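Local structure of WbbM protein (Klebsiella pneumoniae, 6U4B) at residues 491-496 and 507-512. The protein is a trimeric, bifunctional glycosyltransferase that polymerises O-antigen, with two transferase modules in one chain. Numbering follows the deposited sequence.
Sequences AELMRV and QDIMNK
Val496 and Ile509 mark the closest backbone approach of segments 491-496 and 507-512, which lie on helices 489-499 and 505-513; the axes of the short segments come within 9.9 Å, their N-to-C directions at 128°. The contact is apolar at its centre. Val496 CG1 sits 3.7 Å from Ile509 CG2, and the two side chains lie alongside and point opposite ways. Ile509 CG2 lies anti to its own backbone N, which carries it toward helix 489-499, and it also comes 4.0 Å from Leu493 O. Leu493 CD2 approaches the same methyl at a slant, 4.2 Å away, and touches Met510 CG more loosely. The other Val496 branch, CG2, packs on Lys512 CE at 3.9 Å. The Lys512 chain is extended up to CE and bends at chi4 (57°); its NZ is hydrogen-bonded to Asn464. On the outer side, Arg495 NH2 forms a salt bridge with Glu492 OE2 at 2.7 Å, nearly straight at 174°. Val513 adds to the apolar layer against Leu493 and Val496. The Met510 side chain also touches Phe472 and lies about 8 Å from that of the magnesium ligand Asp406. These are two consecutive, steeply crossing helices of the glycosyltransferase family 8 region, with helix 505-513 touching strand 472-473 of its mixed sheet.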
ATOM      1  N   ALA A 491      36.568  10.443  26.593  1.00 48.18           N
ATOM      2  CA  ALA A 491      37.117  11.489  27.451  1.00 47.68           C
ATOM      3  C   ALA A 491      37.748  12.602  26.623  1.00 50.20           C
ATOM      4  O   ALA A 491      37.644  13.783  26.975  1.00 51.54           O
ATOM      5  CB  ALA A 491      38.142  10.894  28.419  1.00 50.55           C
ATOM      6  N   GLU A 492      38.404  12.243  25.518  1.00 45.22           N
ATOM      7  CA  GLU A 492      38.989  13.252  24.641  1.00 44.90           C
ATOM      8  C   GLU A 492      37.908  14.063  23.937  1.00 41.45           C
ATOM      9  O   GLU A 492      38.030  15.289  23.805  1.00 42.04           O
ATOM     10  CB  GLU A 492      39.913  12.584  23.623  1.00 46.23           C
ATOM     11  CG  GLU A 492      40.575  13.547  22.652  1.00 53.91           C
ATOM     12  CD  GLU A 492      41.689  14.357  23.293  1.00 67.25           C
ATOM     13  OE1 GLU A 492      42.042  14.080  24.461  1.00 67.59           O
ATOM     14  OE2 GLU A 492      42.213  15.271  22.623  1.00 71.08           O
ATOM     15  N   LEU A 493      36.846  13.397  23.472  1.00 37.83           N
ATOM     16  CA  LEU A 493      35.731  14.109  22.854  1.00 43.15           C
ATOM     17  C   LEU A 493      35.141  15.140  23.807  1.00 42.86           C
ATOM     18  O   LEU A 493      34.850  16.274  23.405  1.00 44.96           O
ATOM     19  CB  LEU A 493      34.656  13.117  22.408  1.00 42.45           C
ATOM     20  CG  LEU A 493      34.997  12.127  21.291  1.00 43.84           C
ATOM     21  CD1 LEU A 493      33.911  11.065  21.174  1.00 38.40           C
ATOM     22  CD2 LEU A 493      35.189  12.846  19.961  1.00 39.29           C
ATOM     23  N   MET A 494      34.965  14.766  25.078  1.00 38.25           N
ATOM     24  CA  MET A 494      34.451  15.709  26.063  1.00 40.48           C
ATOM     25  C   MET A 494      35.426  16.855  26.292  1.00 47.14           C
ATOM     26  O   MET A 494      35.015  18.019  26.375  1.00 42.88           O
ATOM     27  CB  MET A 494      34.155  14.983  27.376  1.00 48.57           C
ATOM     28  CG  MET A 494      33.039  13.948  27.274  1.00 48.11           C
ATOM     29  SD  MET A 494      31.441  14.650  26.796  1.00 45.19           S
ATOM     30  CE  MET A 494      31.400  14.299  25.036  1.00 42.03           C
ATOM     31  N   ARG A 495      36.723  16.547  26.391  1.00 44.56           N
ATOM     32  CA  ARG A 495      37.713  17.599  26.591  1.00 45.64           C
ATOM     33  C   ARG A 495      37.679  18.609  25.450  1.00 45.47           C
ATOM     34  O   ARG A 495      37.688  19.823  25.688  1.00 47.28           O
ATOM     35  CB  ARG A 495      39.106  16.988  26.729  1.00 47.07           C
ATOM     36  CG  ARG A 495      40.147  17.959  27.269  1.00 54.11           C
ATOM     37  CD  ARG A 495      41.548  17.401  27.092  1.00 59.87           C
ATOM     38  NE  ARG A 495      41.853  17.140  25.687  1.00 63.93           N
ATOM     39  CZ  ARG A 495      42.347  18.046  24.849  1.00 60.85           C
ATOM     40  NH1 ARG A 495      42.594  19.279  25.273  1.00 57.84           N
ATOM     41  NH2 ARG A 495      42.592  17.719  23.587  1.00 61.03           N
ATOM     42  N   VAL A 496      37.617  18.126  24.206  1.00 43.53           N
ATOM     43  CA  VAL A 496      37.556  19.022  23.055  1.00 47.45           C
ATOM     44  C   VAL A 496      36.257  19.820  23.067  1.00 50.48           C
ATOM     45  O   VAL A 496      36.241  21.009  22.723  1.00 44.23           O
ATOM     46  CB  VAL A 496      37.725  18.219  21.751  1.00 48.19           C
ATOM     47  CG1 VAL A 496      37.354  19.065  20.539  1.00 46.76           C
ATOM     48  CG2 VAL A 496      39.150  17.711  21.626  1.00 49.73           C
ATOM     49  N   GLN A 507      30.588  17.720  14.392  1.00 38.29           N
ATOM     50  CA  GLN A 507      31.292  17.277  13.192  1.00 37.64           C
ATOM     51  C   GLN A 507      32.738  17.755  13.210  1.00 34.74           C
ATOM     52  O   GLN A 507      33.653  17.003  12.853  1.00 42.61           O
ATOM     53  CB  GLN A 507      30.575  17.769  11.932  1.00 34.69           C
ATOM     54  CG  GLN A 507      31.190  17.236  10.638  1.00 34.89           C
ATOM     55  CD  GLN A 507      30.364  17.565   9.405  1.00 38.31           C
ATOM     56  OE1 GLN A 507      29.551  16.757   8.958  1.00 39.90           O
ATOM     57  NE2 GLN A 507      30.573  18.753   8.849  1.00 39.01           N
ATOM     58  N   ASP A 508      32.963  18.998  13.641  1.00 39.22           N
ATOM     59  CA  ASP A 508      34.326  19.505  13.776  1.00 42.63           C
ATOM     60  C   ASP A 508      35.067  18.805  14.906  1.00 40.06           C
ATOM     61  O   ASP A 508      36.255  18.489  14.775  1.00 41.31           O
ATOM     62  CB  ASP A 508      34.307  21.016  14.012  1.00 44.47           C
ATOM     63  CG  ASP A 508      34.070  21.806  12.741  1.00 48.89           C
ATOM     64  OD1 ASP A 508      34.112  21.205  11.648  1.00 51.12           O
ATOM     65  OD2 ASP A 508      33.848  23.033  12.844  1.00 48.44           O
ATOM     66  N   ILE A 509      34.383  18.564  16.028  1.00 44.85           N
ATOM     67  CA  ILE A 509      35.015  17.900  17.164  1.00 45.42           C
ATOM     68  C   ILE A 509      35.482  16.505  16.770  1.00 42.54           C
ATOM     69  O   ILE A 509      36.605  16.095  17.091  1.00 39.43           O
ATOM     70  CB  ILE A 509      34.044  17.853  18.358  1.00 45.34           C
ATOM     71  CG1 ILE A 509      33.795  19.261  18.898  1.00 46.50           C
ATOM     72  CG2 ILE A 509      34.580  16.940  19.453  1.00 42.39           C
ATOM     73  CD1 ILE A 509      32.741  19.327  19.978  1.00 43.52           C
ATOM     74  N   MET A 510      34.635  15.762  16.054  1.00 36.12           N
ATOM     75  CA  MET A 510      34.994  14.403  15.663  1.00 36.48           C
ATOM     76  C   MET A 510      36.064  14.388  14.580  1.00 39.05           C
ATOM     77  O   MET A 510      36.912  13.490  14.569  1.00 40.78           O
ATOM     78  CB  MET A 510      33.745  13.642  15.203  1.00 34.05           C
ATOM     79  CG  MET A 510      32.764  13.346  16.332  1.00 36.40           C
ATOM     80  SD  MET A 510      31.351  12.348  15.814  1.00 39.17           S
ATOM     81  CE  MET A 510      30.461  13.523  14.792  1.00 39.29           C
ATOM     82  N   ASN A 511      36.046  15.360  13.664  1.00 39.20           N
ATOM     83  CA  ASN A 511      37.112  15.439  12.670  1.00 39.87           C
ATOM     84  C   ASN A 511      38.461  15.693  13.332  1.00 41.54           C
ATOM     85  O   ASN A 511      39.487  15.148  12.906  1.00 45.58           O
ATOM     86  CB  ASN A 511      36.799  16.532  11.650  1.00 39.01           C
ATOM     87  CG  ASN A 511      36.154  15.985  10.390  1.00 41.63           C
ATOM     88  OD1 ASN A 511      36.843  15.506   9.491  1.00 42.61           O
ATOM     89  ND2 ASN A 511      34.829  16.055  10.319  1.00 38.08           N
ATOM     90  N   LYS A 512      38.479  16.508  14.388  1.00 41.30           N
ATOM     91  CA  LYS A 512      39.725  16.780  15.094  1.00 45.71           C
ATOM     92  C   LYS A 512      40.193  15.561  15.877  1.00 48.35           C
ATOM     93  O   LYS A 512      41.364  15.173  15.802  1.00 50.36           O
ATOM     94  CB  LYS A 512      39.547  17.989  16.016  1.00 48.42           C
ATOM     95  CG  LYS A 512      40.656  18.168  17.051  1.00 48.71           C
ATOM     96  CD  LYS A 512      40.554  19.524  17.741  1.00 48.05           C
ATOM     97  CE  LYS A 512      41.380  19.568  19.023  1.00 56.27           C
ATOM     98  NZ  LYS A 512      42.818  19.261  18.802  1.00 57.52           N
TER